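Local coordinates for inositol dehydrogenase (Lactobacillus casei, PDB 4N54), which oxidises scyllo-inositol with NAD as cofactor, probably by passing a hydride from the sugar alcohol to the nicotinamide, at residues H103-K108 and K131-F136; G135-F140 and Q302-E307; F189-I194 and A248-A253. All blocks are in the same frame, centred on the assembly; numbering follows the deposited sequence.

Contact 1 (H103-K108 and K131-F136); sequences HVFSEK and KFQLGF. With NAI (1,4-dihydronicotinamide adenine dinucleotide), chain E; 2H3 ((1r,2r,3r,4r,5r,6r)-cyclohexane-1,2,3,4,5,6-hexol), chain F.
The last two parallel strands of the Rossmann sheet, 103-106 and 132-134, meet here through V104, F105 and S106 on one side and F132, Q133 and L134 on the other, joined by the right-handed crossover through helix 114-126. The ladder runs from V104 N to K131 O, from Q133 N to V104 O and from S106 N to Q133 O, and ends in a weak bond from G135 N to S106 O. One rung is made by a side chain: H103 ND1 accepts K131 N at 2.8 Å, the donor lying in the imidazole plane, so this nitrogen probably carries no proton. V104 CG1 meets the edge of the F132 ring, 3.9 Å from F132 CD1, as beta-branched and aromatic residues suit a strand face. G135 lets the F105 ring come close, with F105 CZ 3.7 Å from G135 CA.

Beyond the strand, E107 bends at chi2 (-55°) and brings OE1 to the carboxamide N7N of the cofactor at 3.0 Å, in a nearly straight bond (170°). E107 OE1 also takes K108 N from above the carboxylate plane, while H29 holds E107 OE2. Cut back to an alanine, E107 would probably leave the carboxamide N-H and K108 N without their acceptor and H29 without its partner. K108 O receives the ribose hydroxyl O2D at 3.0 Å, and K108 NZ, less surely placed, is within bonding range of O1 and O2 of scyllo-inositol. With K108 reaching on to the substrate, the cofactor is thus bound at the carboxyl ends of parallel strands, as is typical of Rossmann dehydrogenases.

Contact 2 (G135-F140 and Q302-E307); sequences GFMRRF and QAFLSE. With NAI (1,4-dihydronicotinamide adenine dinucleotide), chain E.
M137, in the 3-10 turn that follows the Rossmann sheet, runs alongside F304 of helix 301-317 toward the nicotinamide. Its CB lies against the carboxylate of E307, 3.5 Å from E307 OE1. With chi1 at 79°, CG sits between the backbone N and the carbonyl carbon, and this turns it to the F304 ring, where M137 CG is 3.5 Å from F304 CE1. The sulfur makes an oblique Met-aromatic contact with that ring, 5.0 Å from its centroid, and accepts a weak hydrogen bond from the cofactor's N7N. At the tip, M137 CE packs against the carboxamide oxygen O7N. A long, flexible thioether suits this place because it can pack beside the ring and still offer a soft acceptor.

A303, small enough for close approach, puts CB 3.4 Å from M137 O. The ring of F140 lies flat on the helix: E307 CA stands 3.8 Å from its centroid, almost on the ring normal, in a CH-pi contact, and S306 CB adds an oblique contact. Q302 NE2 donates to F140 O at 3.0 Å and also to S306 OG, both partners close to the amide plane, while Q302 OE1 accepts D142 N; three bonds fix the rotation of the amide. Apart from this amide and the buried E307 carboxylate, whose proton affinity nearby E107 might raise, the contact is apolar; M137 and F304 add shape and weak bonding to E107's stronger hold on the carboxamide.

Contact 3 (F189-I194 and A248-A253); sequences FLDMSI and AGRNAA. With 2H3 ((1r,2r,3r,4r,5r,6r)-cyclohexane-1,2,3,4,5,6-hexol), chain F.
D191 OD2 is gripped by two donors: R250 NH2 at 2.6 Å, in a salt bridge, and hydroxyl O6 of scyllo-inositol at 2.7 Å. The arginine comes on the anti lone pair of OD2, the one turned away from OD1, and the bond is nearly straight at 165°. Carboxylate and guanidinium are 32° apart in plane, and the oxygen lies at the guanidinium edge. D191 CG stands anti to the backbone N (chi1 -169°), which swings the carboxylate to the substrate; there D191 OD1 accepts hydroxyl O1 at 2.7 Å and also pairs with K108. An aspartate suits the place because its two oxygens can take neighbouring hydroxyls.

M192 covers one face of the guanidinium, its CG 3.6 Å from R250 CZ and offset toward the rim, and its sulfur reaches C5 of the inositol at 3.5 Å. R250 NH1 gives O6 a weak bond, and D168 holds the same nitrogen in a second salt bridge, so two acidic residues fix the guanidinium's orientation. A248, small enough to come close, puts its CB 3.6 Å from S193 OG where strand 243-249 meets the helical segment. A carboxylate taking neighbouring hydroxyls is typical of polyol- and sugar-binding sites; here it lies in the C-terminal domain of the GFO/IDH/MocA family.

Overall arrangement
From the N terminus, contact 1 closes first: the chain leaves strand 103-106, passes through helix 114-126 and returns beside it as strand 132-134, building the edge of the Rossmann sheet. Contact 2 begins on the residues where contact 1 ends, sharing G135 and F136, and closes a much longer loop, since its partner helix 301-317 follows most of the C-terminal sheet and comes back to the segment after strand 132-134. Contact 3 opens and closes within that loop, internal to the C-terminal domain, joining helices 188-191 and 193-204 to the end of strand 243-249. Contacts 1 and 2 both touch the cofactor, while the salt bridge K108–D191 joins contacts 1 and 3, and their two domains, beside the substrate.

Contact 1 (H103-K108 and K131-F136)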
loop_
_atom_site.group_PDB
_atom_site.type_symbol
_atom_site.label_atom_id
_atom_site.label_comp_id
_atom_site.label_asym_id
_atom_site.label_seq_id
_atom_site.Cartn_x
_atom_site.Cartn_y
_atom_site.Cartn_z
ATOM N N HIS A 103 -42.641 -5.119 -15.578
ATOM C CA HIS A 103 -41.737 -4.717 -14.513
ATOM C C HIS A 103 -40.605 -3.861 -15.081
ATOM O O HIS A 103 -40.257 -3.995 -16.238
ATOM C CB HIS A 103 -41.165 -5.947 -13.818
ATOM C CG HIS A 103 -42.198 -6.872 -13.268
ATOM N ND1 HIS A 103 -42.824 -6.652 -12.068
ATOM C CD2 HIS A 103 -42.698 -8.029 -13.746
ATOM C CE1 HIS A 103 -43.671 -7.632 -11.833
ATOM N NE2 HIS A 103 -43.612 -8.483 -12.835
ATOM N N VAL A 104 -40.031 -2.991 -14.265
ATOM C CA VAL A 104 -39.073 -2.021 -14.773
ATOM C C VAL A 104 -37.765 -1.893 -13.994
ATOM O O VAL A 104 -37.764 -1.739 -12.780
ATOM C CB VAL A 104 -39.700 -0.637 -14.856
ATOM C CG1 VAL A 104 -38.651 0.404 -15.124
ATOM C CG2 VAL A 104 -40.750 -0.608 -15.935
ATOM N N PHE A 105 -36.654 -1.967 -14.718
ATOM C CA PHE A 105 -35.370 -1.532 -14.217
ATOM C C PHE A 105 -34.995 -0.314 -15.029
ATOM O O PHE A 105 -35.060 -0.344 -16.236
ATOM C CB PHE A 105 -34.318 -2.637 -14.368
ATOM C CG PHE A 105 -32.909 -2.216 -14.027
ATOM C CD1 PHE A 105 -32.126 -1.547 -14.939
ATOM C CD2 PHE A 105 -32.350 -2.540 -12.811
ATOM C CE1 PHE A 105 -30.848 -1.188 -14.629
ATOM C CE2 PHE A 105 -31.068 -2.177 -12.504
ATOM C CZ PHE A 105 -30.321 -1.506 -13.408
ATOM N N SER A 106 -34.622 0.762 -14.358
ATOM C CA SER A 106 -34.158 1.958 -15.030
ATOM C C SER A 106 -32.779 2.352 -14.540
ATOM O O SER A 106 -32.507 2.332 -13.355
ATOM C CB SER A 106 -35.119 3.113 -14.796
ATOM O OG SER A 106 -34.641 4.317 -15.349
ATOM N N GLU A 107 -31.918 2.733 -15.468
ATOM C CA GLU A 107 -30.637 3.275 -15.099
ATOM C C GLU A 107 -30.780 4.635 -14.458
ATOM O O GLU A 107 -31.809 5.274 -14.559
ATOM C CB GLU A 107 -29.701 3.376 -16.295
ATOM C CG GLU A 107 -28.823 2.184 -16.510
ATOM C CD GLU A 107 -28.003 1.825 -15.294
ATOM O OE1 GLU A 107 -27.649 2.721 -14.515
ATOM O OE2 GLU A 107 -27.728 0.634 -15.121
ATOM N N LYS A 108 -29.719 5.041 -13.788
ATOM C CA LYS A 108 -29.588 6.342 -13.203
ATOM C C LYS A 108 -29.273 7.359 -14.284
ATOM O O LYS A 108 -28.806 6.995 -15.343
ATOM C CB LYS A 108 -28.443 6.315 -12.196
ATOM C CG LYS A 108 -27.084 5.893 -12.789
ATOM C CD LYS A 108 -26.179 7.080 -12.992
ATOM C CE LYS A 108 -25.889 7.327 -14.437
ATOM N NZ LYS A 108 -24.953 8.433 -14.634
ATOM N N LYS A 131 -42.581 -4.445 -10.308
ATOM C CA LYS A 131 -41.292 -4.125 -9.705
ATOM C C LYS A 131 -40.684 -2.880 -10.306
ATOM O O LYS A 131 -40.621 -2.741 -11.516
ATOM C CB LYS A 131 -40.320 -5.291 -9.860
ATOM C CG LYS A 131 -40.691 -6.521 -9.079
ATOM C CD LYS A 131 -40.800 -6.204 -7.606
ATOM C CE LYS A 131 -41.455 -7.334 -6.855
ATOM N NZ LYS A 131 -42.307 -6.857 -5.747
ATOM N N PHE A 132 -40.259 -1.966 -9.450
ATOM C CA PHE A 132 -39.451 -0.850 -9.892
ATOM C C PHE A 132 -38.110 -0.809 -9.178
ATOM O O PHE A 132 -38.045 -0.680 -7.967
ATOM C CB PHE A 132 -40.162 0.484 -9.723
ATOM C CG PHE A 132 -39.362 1.643 -10.203
ATOM C CD1 PHE A 132 -39.208 1.876 -11.552
ATOM C CD2 PHE A 132 -38.747 2.490 -9.318
ATOM C CE1 PHE A 132 -38.476 2.911 -11.993
ATOM C CE2 PHE A 132 -38.009 3.534 -9.771
ATOM C CZ PHE A 132 -37.878 3.738 -11.111
ATOM N N GLN A 133 -37.043 -0.908 -9.962
ATOM C CA GLN A 133 -35.694 -0.857 -9.437
ATOM C C GLN A 133 -34.860 0.132 -10.210
ATOM O O GLN A 133 -34.799 0.090 -11.419
ATOM C CB GLN A 133 -35.046 -2.237 -9.475
ATOM C CG GLN A 133 -33.709 -2.324 -8.809
ATOM C CD GLN A 133 -33.207 -3.731 -8.761
ATOM O OE1 GLN A 133 -33.975 -4.659 -8.617
ATOM N NE2 GLN A 133 -31.910 -3.901 -8.904
ATOM N N LEU A 134 -34.219 1.023 -9.482
ATOM C CA LEU A 134 -33.323 2.002 -10.055
ATOM C C LEU A 134 -31.872 1.536 -9.931
ATOM O O LEU A 134 -31.502 0.904 -8.962
ATOM C CB LEU A 134 -33.527 3.325 -9.355
ATOM C CG LEU A 134 -32.692 4.500 -9.784
ATOM C CD1 LEU A 134 -32.892 4.798 -11.241
ATOM C CD2 LEU A 134 -33.110 5.647 -8.946
ATOM N N GLY A 135 -31.060 1.875 -10.925
ATOM C CA GLY A 135 -29.750 1.283 -11.103
ATOM C C GLY A 135 -28.581 1.929 -10.410
ATOM O O GLY A 135 -27.554 2.169 -11.018
ATOM N N PHE A 136 -28.732 2.208 -9.130
ATOM C CA PHE A 136 -27.613 2.604 -8.311
ATOM C C PHE A 136 -26.793 1.372 -7.913
ATOM O O PHE A 136 -26.891 0.882 -6.804
ATOM C CB PHE A 136 -28.098 3.356 -7.087
ATOM C CG PHE A 136 -28.571 4.744 -7.372
ATOM C CD1 PHE A 136 -27.735 5.669 -7.932
ATOM C CD2 PHE A 136 -29.844 5.131 -7.054
ATOM C CE1 PHE A 136 -28.159 6.933 -8.182
ATOM C CE2 PHE A 136 -30.260 6.399 -7.295
ATOM C CZ PHE A 136 -29.423 7.297 -7.860
HETATM P PA NAI E . -24.854 5.405 -25.000
HETATM O O1A NAI E . -25.035 6.682 -25.632
HETATM O O2A NAI E . -23.584 4.685 -25.004
HETATM O O5B NAI E . -25.923 4.408 -25.480
HETATM C C5B NAI E . -27.202 4.843 -25.823
HETATM C C4B NAI E . -28.034 3.721 -26.394
HETATM O O4B NAI E . -29.384 4.131 -26.307
HETATM C C3B NAI E . -27.788 3.469 -27.864
HETATM O O3B NAI E . -28.060 2.117 -28.109
HETATM C C2B NAI E . -28.870 4.225 -28.572
HETATM O O2B NAI E . -29.189 3.562 -29.775
HETATM C C1B NAI E . -29.997 4.098 -27.583
HETATM N N9A NAI E . -30.976 5.170 -27.716
HETATM C C8A NAI E . -30.720 6.460 -27.718
HETATM N N7A NAI E . -31.838 7.181 -27.851
HETATM C C5A NAI E . -32.845 6.329 -27.912
HETATM C C6A NAI E . -34.300 6.422 -28.045
HETATM N N6A NAI E . -34.866 7.606 -28.133
HETATM N N1A NAI E . -35.026 5.307 -28.067
HETATM C C2A NAI E . -34.421 4.125 -27.972
HETATM N N3A NAI E . -33.102 3.958 -27.840
HETATM C C4A NAI E . -32.272 5.003 -27.817
HETATM O O3 NAI E . -25.297 5.647 -23.505
HETATM P PN NAI E . -24.793 4.844 -22.267
HETATM O O1N NAI E . -23.483 5.319 -21.913
HETATM O O2N NAI E . -25.021 3.439 -22.471
HETATM O O5D NAI E . -25.804 5.326 -21.172
HETATM C C5D NAI E . -27.059 4.716 -20.966
HETATM C C4D NAI E . -27.698 5.053 -19.629
HETATM O O4D NAI E . -27.052 4.331 -18.617
HETATM C C3D NAI E . -27.618 6.515 -19.264
HETATM O O3D NAI E . -28.827 6.901 -18.660
HETATM C C2D NAI E . -26.490 6.547 -18.276
HETATM O O2D NAI E . -26.634 7.585 -17.331
HETATM C C1D NAI E . -26.535 5.174 -17.645
HETATM N N1N NAI E . -25.232 4.651 -17.328
HETATM C C2N NAI E . -25.058 4.191 -16.125
HETATM C C3N NAI E . -23.873 3.662 -15.701
HETATM C C7N NAI E . -23.753 3.181 -14.299
HETATM O O7N NAI E . -22.693 3.156 -13.800
HETATM N N7N NAI E . -24.782 2.790 -13.602
HETATM C C4N NAI E . -22.704 3.592 -16.639
HETATM C C5N NAI E . -23.038 4.118 -17.940
HETATM C C6N NAI E . -24.279 4.620 -18.229
HETATM O O3 2H3 F . -20.591 5.340 -13.732
HETATM C C3 2H3 F . -20.607 6.418 -14.590
HETATM C C4 2H3 F . -19.628 6.222 -15.714
HETATM O O4 2H3 F . -18.348 6.246 -15.217
HETATM C C5 2H3 F . -19.692 7.366 -16.683
HETATM O O5 2H3 F . -18.797 7.200 -17.701
HETATM C C6 2H3 F . -21.072 7.503 -17.233
HETATM O O6 2H3 F . -21.134 8.535 -18.118
HETATM C C1 2H3 F . -22.072 7.771 -16.166
HETATM O O1 2H3 F . -23.314 7.692 -16.736
HETATM C C2 2H3 F . -22.022 6.602 -15.027
HETATM O O2 2H3 F . -22.790 6.926 -13.944
#

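Contact 2 (G135-F140 and Q302-E307)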
loop_
_atom_site.group_PDB
_atom_site.type_symbol
_atom_site.label_atom_id
_atom_site.label_comp_id
_atom_site.label_asym_id
_atom_site.label_seq_id
_atom_site.Cartn_x
_atom_site.Cartn_y
_atom_site.Cartn_z
ATOM N N GLY A 135 -31.060 1.875 -10.925
ATOM C CA GLY A 135 -29.750 1.283 -11.103
ATOM C C GLY A 135 -28.581 1.929 -10.410
ATOM O O GLY A 135 -27.554 2.169 -11.018
ATOM N N PHE A 136 -28.732 2.208 -9.130
ATOM C CA PHE A 136 -27.613 2.604 -8.311
ATOM C C PHE A 136 -26.793 1.372 -7.913
ATOM O O PHE A 136 -26.891 0.882 -6.804
ATOM C CB PHE A 136 -28.098 3.356 -7.087
ATOM C CG PHE A 136 -28.571 4.744 -7.372
ATOM C CD1 PHE A 136 -27.735 5.669 -7.932
ATOM C CD2 PHE A 136 -29.844 5.131 -7.054
ATOM C CE1 PHE A 136 -28.159 6.933 -8.182
ATOM C CE2 PHE A 136 -30.260 6.399 -7.295
ATOM C CZ PHE A 136 -29.423 7.297 -7.860
ATOM N N MET A 137 -25.979 0.894 -8.841
ATOM C CA MET A 137 -25.278 -0.364 -8.693
ATOM C C MET A 137 -24.258 -0.429 -7.562
ATOM O O MET A 137 -23.945 -1.505 -7.095
ATOM C CB MET A 137 -24.620 -0.778 -10.005
ATOM C CG MET A 137 -23.331 -0.067 -10.318
ATOM S SD MET A 137 -23.521 1.687 -10.519
ATOM C CE MET A 137 -21.852 2.140 -10.877
ATOM N N ARG A 138 -23.752 0.712 -7.122
ATOM C CA ARG A 138 -22.807 0.733 -6.026
ATOM C C ARG A 138 -23.359 0.076 -4.761
ATOM O O ARG A 138 -22.617 -0.477 -3.982
ATOM C CB ARG A 138 -22.358 2.146 -5.722
ATOM C CG ARG A 138 -21.406 2.706 -6.728
ATOM C CD ARG A 138 -20.866 4.041 -6.331
ATOM N NE ARG A 138 -20.398 4.786 -7.489
ATOM C CZ ARG A 138 -19.738 5.920 -7.423
ATOM N NH1 ARG A 138 -19.439 6.447 -6.265
ATOM N NH2 ARG A 138 -19.363 6.518 -8.522
ATOM N N ARG A 139 -24.672 0.152 -4.579
ATOM C CA ARG A 139 -25.337 -0.484 -3.451
ATOM C C ARG A 139 -25.150 -1.985 -3.469
ATOM O O ARG A 139 -25.304 -2.635 -2.456
ATOM C CB ARG A 139 -26.824 -0.170 -3.452
ATOM C CG ARG A 139 -27.143 1.279 -3.291
ATOM C CD ARG A 139 -28.482 1.451 -2.671
ATOM N NE ARG A 139 -28.846 2.841 -2.510
ATOM C CZ ARG A 139 -29.846 3.250 -1.750
ATOM N NH1 ARG A 139 -30.561 2.372 -1.078
ATOM N NH2 ARG A 139 -30.123 4.530 -1.662
ATOM N N PHE A 140 -24.822 -2.517 -4.636
ATOM C CA PHE A 140 -24.586 -3.929 -4.790
ATOM C C PHE A 140 -23.106 -4.308 -4.801
ATOM O O PHE A 140 -22.773 -5.479 -4.799
ATOM C CB PHE A 140 -25.257 -4.440 -6.047
ATOM C CG PHE A 140 -26.737 -4.559 -5.937
ATOM C CD1 PHE A 140 -27.549 -3.511 -6.275
ATOM C CD2 PHE A 140 -27.316 -5.728 -5.523
ATOM C CE1 PHE A 140 -28.897 -3.631 -6.187
ATOM C CE2 PHE A 140 -28.666 -5.839 -5.433
ATOM C CZ PHE A 140 -29.452 -4.792 -5.764
ATOM N N GLN A 302 -19.077 -6.798 -11.117
ATOM C CA GLN A 302 -19.771 -7.604 -10.128
ATOM C C GLN A 302 -21.069 -6.965 -9.695
ATOM O O GLN A 302 -22.083 -7.620 -9.622
ATOM C CB GLN A 302 -18.875 -7.861 -8.922
ATOM C CG GLN A 302 -19.550 -8.511 -7.776
ATOM C CD GLN A 302 -20.007 -7.519 -6.729
ATOM O OE1 GLN A 302 -19.203 -6.828 -6.129
ATOM N NE2 GLN A 302 -21.304 -7.443 -6.522
ATOM N N ALA A 303 -21.008 -5.672 -9.416
ATOM C CA ALA A 303 -22.163 -4.876 -9.051
ATOM C C ALA A 303 -23.273 -4.972 -10.086
ATOM O O ALA A 303 -24.419 -5.180 -9.746
ATOM C CB ALA A 303 -21.753 -3.447 -8.871
ATOM N N PHE A 304 -22.916 -4.801 -11.349
ATOM C CA PHE A 304 -23.864 -4.864 -12.442
ATOM C C PHE A 304 -24.565 -6.217 -12.497
ATOM O O PHE A 304 -25.758 -6.279 -12.680
ATOM C CB PHE A 304 -23.176 -4.539 -13.772
ATOM C CG PHE A 304 -22.796 -3.094 -13.920
ATOM C CD1 PHE A 304 -23.689 -2.092 -13.610
ATOM C CD2 PHE A 304 -21.544 -2.732 -14.346
ATOM C CE1 PHE A 304 -23.342 -0.784 -13.732
ATOM C CE2 PHE A 304 -21.208 -1.415 -14.472
ATOM C CZ PHE A 304 -22.106 -0.449 -14.160
ATOM N N LEU A 305 -23.819 -7.296 -12.313
ATOM C CA LEU A 305 -24.397 -8.629 -12.292
ATOM C C LEU A 305 -25.350 -8.794 -11.121
ATOM O O LEU A 305 -26.418 -9.357 -11.253
ATOM C CB LEU A 305 -23.304 -9.690 -12.216
ATOM C CG LEU A 305 -22.569 -10.027 -13.502
ATOM C CD1 LEU A 305 -21.325 -10.799 -13.205
ATOM C CD2 LEU A 305 -23.461 -10.792 -14.434
ATOM N N SER A 306 -24.941 -8.291 -9.974
ATOM C CA SER A 306 -25.723 -8.439 -8.774
ATOM C C SER A 306 -27.056 -7.738 -8.887
ATOM O O SER A 306 -28.070 -8.317 -8.565
ATOM C CB SER A 306 -24.951 -7.947 -7.562
ATOM O OG SER A 306 -23.993 -8.892 -7.163
ATOM N N GLU A 307 -27.055 -6.501 -9.362
ATOM C CA GLU A 307 -28.299 -5.773 -9.499
ATOM C C GLU A 307 -29.232 -6.388 -10.546
ATOM O O GLU A 307 -30.438 -6.415 -10.352
ATOM C CB GLU A 307 -28.060 -4.289 -9.755
ATOM C CG GLU A 307 -27.685 -3.922 -11.154
ATOM C CD GLU A 307 -27.555 -2.429 -11.347
ATOM O OE1 GLU A 307 -27.970 -1.669 -10.459
ATOM O OE2 GLU A 307 -27.027 -2.014 -12.387
HETATM P PA NAI E . -24.854 5.405 -25.000
HETATM O O1A NAI E . -25.035 6.682 -25.632
HETATM O O2A NAI E . -23.584 4.685 -25.004
HETATM O O5B NAI E . -25.923 4.408 -25.480
HETATM C C5B NAI E . -27.202 4.843 -25.823
HETATM C C4B NAI E . -28.034 3.721 -26.394
HETATM O O4B NAI E . -29.384 4.131 -26.307
HETATM C C3B NAI E . -27.788 3.469 -27.864
HETATM O O3B NAI E . -28.060 2.117 -28.109
HETATM C C2B NAI E . -28.870 4.225 -28.572
HETATM O O2B NAI E . -29.189 3.562 -29.775
HETATM C C1B NAI E . -29.997 4.098 -27.583
HETATM N N9A NAI E . -30.976 5.170 -27.716
HETATM C C8A NAI E . -30.720 6.460 -27.718
HETATM N N7A NAI E . -31.838 7.181 -27.851
HETATM C C5A NAI E . -32.845 6.329 -27.912
HETATM C C6A NAI E . -34.300 6.422 -28.045
HETATM N N6A NAI E . -34.866 7.606 -28.133
HETATM N N1A NAI E . -35.026 5.307 -28.067
HETATM C C2A NAI E . -34.421 4.125 -27.972
HETATM N N3A NAI E . -33.102 3.958 -27.840
HETATM C C4A NAI E . -32.272 5.003 -27.817
HETATM O O3 NAI E . -25.297 5.647 -23.505
HETATM P PN NAI E . -24.793 4.844 -22.267
HETATM O O1N NAI E . -23.483 5.319 -21.913
HETATM O O2N NAI E . -25.021 3.439 -22.471
HETATM O O5D NAI E . -25.804 5.326 -21.172
HETATM C C5D NAI E . -27.059 4.716 -20.966
HETATM C C4D NAI E . -27.698 5.053 -19.629
HETATM O O4D NAI E . -27.052 4.331 -18.617
HETATM C C3D NAI E . -27.618 6.515 -19.264
HETATM O O3D NAI E . -28.827 6.901 -18.660
HETATM C C2D NAI E . -26.490 6.547 -18.276
HETATM O O2D NAI E . -26.634 7.585 -17.331
HETATM C C1D NAI E . -26.535 5.174 -17.645
HETATM N N1N NAI E . -25.232 4.651 -17.328
HETATM C C2N NAI E . -25.058 4.191 -16.125
HETATM C C3N NAI E . -23.873 3.662 -15.701
HETATM C C7N NAI E . -23.753 3.181 -14.299
HETATM O O7N NAI E . -22.693 3.156 -13.800
HETATM N N7N NAI E . -24.782 2.790 -13.602
HETATM C C4N NAI E . -22.704 3.592 -16.639
HETATM C C5N NAI E . -23.038 4.118 -17.940
HETATM C C6N NAI E . -24.279 4.620 -18.229
#

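Contact 3 (F189-I194 and A248-A253)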
loop_
_atom_site.group_PDB
_atom_site.type_symbol
_atom_site.label_atom_id
_atom_site.label_comp_id
_atom_site.label_asym_id
_atom_site.label_seq_id
_atom_site.Cartn_x
_atom_site.Cartn_y
_atom_site.Cartn_z
ATOM N N PHE A 189 -22.843 16.531 -12.825
ATOM C CA PHE A 189 -23.452 16.323 -11.540
ATOM C C PHE A 189 -24.598 15.327 -11.566
ATOM O O PHE A 189 -24.721 14.510 -10.678
ATOM C CB PHE A 189 -23.860 17.660 -10.953
ATOM C CG PHE A 189 -22.709 18.566 -10.719
ATOM C CD1 PHE A 189 -21.752 18.247 -9.805
ATOM C CD2 PHE A 189 -22.568 19.724 -11.416
ATOM C CE1 PHE A 189 -20.705 19.069 -9.597
ATOM C CE2 PHE A 189 -21.517 20.539 -11.199
ATOM C CZ PHE A 189 -20.594 20.217 -10.291
ATOM N N LEU A 190 -25.408 15.385 -12.608
ATOM C CA LEU A 190 -26.511 14.466 -12.790
ATOM C C LEU A 190 -26.053 13.115 -13.310
ATOM O O LEU A 190 -26.712 12.121 -13.101
ATOM C CB LEU A 190 -27.513 15.036 -13.783
ATOM C CG LEU A 190 -28.647 15.946 -13.332
ATOM C CD1 LEU A 190 -29.576 15.200 -12.440
ATOM C CD2 LEU A 190 -28.117 17.172 -12.663
ATOM N N ASP A 191 -24.932 13.097 -14.013
ATOM C CA ASP A 191 -24.452 11.880 -14.640
ATOM C C ASP A 191 -23.513 11.094 -13.734
ATOM O O ASP A 191 -23.571 9.891 -13.702
ATOM C CB ASP A 191 -23.754 12.190 -15.959
ATOM C CG ASP A 191 -23.473 10.953 -16.770
ATOM O OD1 ASP A 191 -24.379 10.125 -16.908
ATOM O OD2 ASP A 191 -22.342 10.803 -17.255
ATOM N N MET A 192 -22.651 11.797 -13.020
ATOM C CA MET A 192 -21.637 11.180 -12.187
ATOM C C MET A 192 -21.922 11.336 -10.704
ATOM O O MET A 192 -22.041 10.357 -9.991
ATOM C CB MET A 192 -20.263 11.778 -12.478
ATOM C CG MET A 192 -19.734 11.447 -13.822
ATOM S SD MET A 192 -19.453 9.708 -14.057
ATOM C CE MET A 192 -17.981 9.513 -13.113
ATOM N N SER A 193 -22.011 12.582 -10.265
ATOM C CA SER A 193 -22.126 12.928 -8.860
ATOM C C SER A 193 -23.353 12.315 -8.204
ATOM O O SER A 193 -23.430 12.235 -6.992
ATOM C CB SER A 193 -22.127 14.443 -8.678
ATOM O OG SER A 193 -20.855 15.009 -8.815
ATOM N N ILE A 194 -24.296 11.864 -9.009
ATOM C CA ILE A 194 -25.515 11.317 -8.477
ATOM C C ILE A 194 -25.301 9.978 -7.765
ATOM O O ILE A 194 -26.012 9.666 -6.833
ATOM C CB ILE A 194 -26.611 11.228 -9.539
ATOM C CG1 ILE A 194 -27.951 10.983 -8.869
ATOM C CG2 ILE A 194 -26.294 10.164 -10.545
ATOM C CD1 ILE A 194 -29.101 11.277 -9.677
ATOM N N ALA A 248 -15.950 15.247 -8.964
ATOM C CA ALA A 248 -16.253 14.458 -10.134
ATOM C C ALA A 248 -15.491 15.032 -11.302
ATOM O O ALA A 248 -15.075 16.175 -11.269
ATOM C CB ALA A 248 -17.696 14.450 -10.415
ATOM N N GLY A 249 -15.309 14.221 -12.331
ATOM C CA GLY A 249 -14.455 14.594 -13.431
ATOM C C GLY A 249 -14.416 13.615 -14.571
ATOM O O GLY A 249 -14.954 12.532 -14.484
ATOM N N ARG A 250 -13.777 14.019 -15.655
ATOM C CA ARG A 250 -13.688 13.186 -16.830
ATOM C C ARG A 250 -12.241 12.949 -17.241
ATOM O O ARG A 250 -11.988 12.309 -18.235
ATOM C CB ARG A 250 -14.472 13.793 -17.986
ATOM C CG ARG A 250 -15.932 14.070 -17.720
ATOM C CD ARG A 250 -16.751 12.825 -17.549
ATOM N NE ARG A 250 -18.162 13.108 -17.379
ATOM C CZ ARG A 250 -19.106 12.189 -17.242
ATOM N NH1 ARG A 250 -18.805 10.911 -17.249
ATOM N NH2 ARG A 250 -20.362 12.549 -17.118
ATOM N N ASN A 251 -11.306 13.445 -16.451
ATOM C CA ASN A 251 -9.891 13.337 -16.771
ATOM C C ASN A 251 -9.023 12.739 -15.676
ATOM O O ASN A 251 -8.196 13.411 -15.104
ATOM C CB ASN A 251 -9.326 14.687 -17.188
ATOM C CG ASN A 251 -7.916 14.596 -17.684
ATOM O OD1 ASN A 251 -7.531 13.626 -18.295
ATOM N ND2 ASN A 251 -7.145 15.603 -17.407
ATOM N N ALA A 252 -9.210 11.461 -15.402
ATOM C CA ALA A 252 -8.304 10.766 -14.502
ATOM C C ALA A 252 -7.245 10.061 -15.341
ATOM O O ALA A 252 -7.558 9.225 -16.160
ATOM C CB ALA A 252 -9.036 9.812 -13.629
ATOM N N ALA A 253 -5.996 10.439 -15.141
ATOM C CA ALA A 253 -4.888 9.921 -15.938
ATOM C C ALA A 253 -4.515 8.489 -15.609
ATOM O O ALA A 253 -3.915 7.807 -16.414
ATOM C CB ALA A 253 -3.687 10.802 -15.799
HETATM O O3 2H3 F . -20.591 5.340 -13.732
HETATM C C3 2H3 F . -20.607 6.418 -14.590
HETATM C C4 2H3 F . -19.628 6.222 -15.714
HETATM O O4 2H3 F . -18.348 6.246 -15.217
HETATM C C5 2H3 F . -19.692 7.366 -16.683
HETATM O O5 2H3 F . -18.797 7.200 -17.701
HETATM C C6 2H3 F . -21.072 7.503 -17.233
HETATM O O6 2H3 F . -21.134 8.535 -18.118
HETATM C C1 2H3 F . -22.072 7.771 -16.166
HETATM O O1 2H3 F . -23.314 7.692 -16.736
HETATM C C2 2H3 F . -22.022 6.602 -15.027
HETATM O O2 2H3 F . -22.790 6.926 -13.944
#